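Long-range contact in carboxypeptidase Y inhibitor (Saccharomyces cerevisiae, PDB 1WPX), which inhibits the serine protease carboxypeptidase Y specifically and potently, as a member of the phosphatidylethanolamine-binding protein family: residues B[86-91]-B[168-173]. Numbering follows the deposited sequence.
Sequences DDDLFT and LYKQPK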
loop_
_atom_site.group_PDB
_atom_site.type_symbol
_atom_site.label_atom_id
_atom_site.label_comp_id
_atom_site.label_asym_id
_atom_site.label_seq_id
_atom_site.Cartn_x
_atom_site.Cartn_y
_atom_site.Cartn_z
ATOM N N ASP B 86 -25.122 -11.622 -22.357
ATOM C CA ASP B 86 -24.495 -11.510 -23.674
ATOM C C ASP B 86 -24.967 -10.343 -24.530
ATOM O O ASP B 86 -24.195 -9.797 -25.322
ATOM C CB ASP B 86 -24.698 -12.805 -24.453
ATOM C CG ASP B 86 -24.008 -13.984 -23.805
ATOM O OD1 ASP B 86 -24.195 -15.119 -24.294
ATOM O OD2 ASP B 86 -23.277 -13.773 -22.810
ATOM N N ASP B 87 -26.233 -9.972 -24.385
ATOM C CA ASP B 87 -26.794 -8.865 -25.153
ATOM C C ASP B 87 -26.191 -7.538 -24.697
ATOM O O ASP B 87 -26.065 -6.603 -25.481
ATOM C CB ASP B 87 -28.311 -8.808 -24.959
ATOM C CG ASP B 87 -28.971 -10.153 -25.148
ATOM O OD1 ASP B 87 -29.046 -10.628 -26.304
ATOM O OD2 ASP B 87 -29.409 -10.739 -24.131
ATOM N N ASP B 88 -25.825 -7.475 -23.421
ATOM C CA ASP B 88 -25.268 -6.275 -22.818
ATOM C C ASP B 88 -24.380 -5.393 -23.681
ATOM O O ASP B 88 -23.424 -5.850 -24.297
ATOM C CB ASP B 88 -24.502 -6.631 -21.543
ATOM C CG ASP B 88 -25.417 -6.996 -20.391
ATOM O OD1 ASP B 88 -26.641 -6.747 -20.492
ATOM O OD2 ASP B 88 -24.900 -7.520 -19.375
ATOM N N LEU B 89 -24.721 -4.113 -23.707
ATOM C CA LEU B 89 -23.964 -3.111 -24.430
ATOM C C LEU B 89 -23.607 -2.052 -23.391
ATOM O O LEU B 89 -24.431 -1.696 -22.550
ATOM C CB LEU B 89 -24.807 -2.504 -25.548
ATOM C CG LEU B 89 -25.096 -3.410 -26.747
ATOM C CD1 LEU B 89 -25.946 -2.653 -27.758
ATOM C CD2 LEU B 89 -23.789 -3.855 -27.388
ATOM N N PHE B 90 -22.376 -1.557 -23.428
ATOM C CA PHE B 90 -21.964 -0.562 -22.447
ATOM C C PHE B 90 -21.575 0.797 -23.012
ATOM O O PHE B 90 -21.300 0.945 -24.207
ATOM C CB PHE B 90 -20.798 -1.098 -21.612
ATOM C CG PHE B 90 -21.095 -2.390 -20.917
ATOM C CD1 PHE B 90 -20.970 -3.601 -21.592
ATOM C CD2 PHE B 90 -21.521 -2.398 -19.593
ATOM C CE1 PHE B 90 -21.266 -4.802 -20.962
ATOM C CE2 PHE B 90 -21.823 -3.592 -18.946
ATOM C CZ PHE B 90 -21.696 -4.798 -19.632
ATOM N N THR B 91 -21.572 1.787 -22.126
ATOM C CA THR B 91 -21.186 3.145 -22.467
ATOM C C THR B 91 -20.092 3.583 -21.502
ATOM O O THR B 91 -20.229 3.469 -20.281
ATOM C CB THR B 91 -22.377 4.120 -22.376
ATOM O OG1 THR B 91 -23.163 4.015 -23.569
ATOM C CG2 THR B 91 -21.885 5.560 -22.214
ATOM N N LEU B 168 -18.609 3.659 -16.221
ATOM C CA LEU B 168 -19.089 2.604 -17.102
ATOM C C LEU B 168 -20.586 2.386 -16.883
ATOM O O LEU B 168 -21.025 2.099 -15.767
ATOM C CB LEU B 168 -18.332 1.297 -16.840
ATOM C CG LEU B 168 -18.703 0.132 -17.764
ATOM C CD1 LEU B 168 -18.225 0.448 -19.165
ATOM C CD2 LEU B 168 -18.072 -1.163 -17.280
ATOM N N TYR B 169 -21.369 2.533 -17.950
ATOM C CA TYR B 169 -22.813 2.342 -17.858
ATOM C C TYR B 169 -23.302 1.169 -18.695
ATOM O O TYR B 169 -22.745 0.870 -19.751
ATOM C CB TYR B 169 -23.561 3.588 -18.330
ATOM C CG TYR B 169 -23.444 4.791 -17.433
ATOM C CD1 TYR B 169 -22.399 5.700 -17.586
ATOM C CD2 TYR B 169 -24.397 5.035 -16.440
ATOM C CE1 TYR B 169 -22.304 6.830 -16.773
ATOM C CE2 TYR B 169 -24.313 6.154 -15.618
ATOM C CZ TYR B 169 -23.264 7.053 -15.791
ATOM O OH TYR B 169 -23.191 8.177 -14.994
ATOM N N LYS B 170 -24.346 0.504 -18.216
ATOM C CA LYS B 170 -24.946 -0.597 -18.958
ATOM C C LYS B 170 -26.140 0.023 -19.671
ATOM O O LYS B 170 -26.947 0.702 -19.040
ATOM C CB LYS B 170 -25.440 -1.693 -18.021
ATOM C CG LYS B 170 -26.182 -2.789 -18.759
ATOM C CD LYS B 170 -27.005 -3.647 -17.822
ATOM C CE LYS B 170 -27.864 -4.627 -18.611
ATOM N NZ LYS B 170 -28.658 -5.534 -17.728
ATOM N N GLN B 171 -26.247 -0.189 -20.979
ATOM C CA GLN B 171 -27.358 0.368 -21.749
ATOM C C GLN B 171 -28.578 -0.536 -21.629
ATOM O O GLN B 171 -28.436 -1.734 -21.400
ATOM C CB GLN B 171 -26.960 0.503 -23.221
ATOM C CG GLN B 171 -25.719 1.352 -23.438
ATOM C CD GLN B 171 -25.244 1.372 -24.883
ATOM O OE1 GLN B 171 -24.169 1.893 -25.187
ATOM N NE2 GLN B 171 -26.045 0.809 -25.781
ATOM N N PRO B 172 -29.792 0.027 -21.770
ATOM C CA PRO B 172 -31.022 -0.774 -21.678
ATOM C C PRO B 172 -30.989 -1.777 -22.829
ATOM O O PRO B 172 -30.537 -1.442 -23.930
ATOM C CB PRO B 172 -32.137 0.259 -21.872
ATOM C CG PRO B 172 -31.495 1.573 -21.547
ATOM C CD PRO B 172 -30.107 1.429 -22.103
ATOM N N LYS B 173 -31.472 -2.994 -22.598
ATOM C CA LYS B 173 -31.441 -4.001 -23.650
ATOM C C LYS B 173 -32.116 -3.585 -24.965
ATOM O O LYS B 173 -33.221 -3.030 -24.981
ATOM C CB LYS B 173 -32.060 -5.309 -23.157
ATOM C CG LYS B 173 -31.987 -6.431 -24.189
ATOM C CD LYS B 173 -32.335 -7.774 -23.580
ATOM C CE LYS B 173 -32.033 -8.921 -24.539
ATOM N NZ LYS B 173 -32.242 -10.251 -23.886
#
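The Thr91 hydroxyl bonds the Gln171 amide beside the end of the antiparallel pairing of strands 90-96 and 162-170, in the beta-sheet of a phosphatidylethanolamine-binding protein fold. Thr91 and Tyr169 form a hydrogen-bonded pair: Thr91 N donates to Tyr169 O, and Tyr169 N returns a bond of 2.8 Å to Thr91 O. One step on, Phe90 and Lys170 make the non-hydrogen-bonded pair, and Gln171 N then reaches Leu89 O in a nearly straight bond (N-H...O 171°), continuing the antiparallel pairing by one more bond. The extended Gln171 side chain crosses that of Thr91 at about a right angle, and Thr91 OG1 donates to Gln171 OE1, 2.9 Å away and tilted 24° from the amide carbonyl plane. A beta-branched threonine suits a strand, and its hydroxyl gives the buried amide oxygen a donor. The backbone N of Asp117 on strand 110-120 supplies that oxygen with a second, while Gln171 NE2 passes 3.5 Å from Leu89 CB and bonds weakly to Val175 O. With an alanine at Gln171 this shared acceptor is gone, and the Asp117 amide would probably lack a partner while the Thr91 hydroxyl became free to turn. On the sheet face of Phe90 and Lys170, the phenyl ring lies obliquely against the Lys170 backbone, and Phe90 CB meets Leu168 CD1 at 3.9 Å, an apolar contact that suits two buried hydrocarbon side chains. Lys170, with CG anti to its backbone nitrogen (chi1 175°), runs extended past Phe90 and brings its end to Asp88, whose OD1 makes a long salt bridge of 3.6 Å to Lys170 NZ; the other oxygen, OD2, accepts from Gln85 N. Farther along, where exposed charged side chains can be solvated, Lys173 NZ forms a salt bridge with poorly ordered Asp87, meeting OD2 at 2.9 Å from above the carboxylate plane.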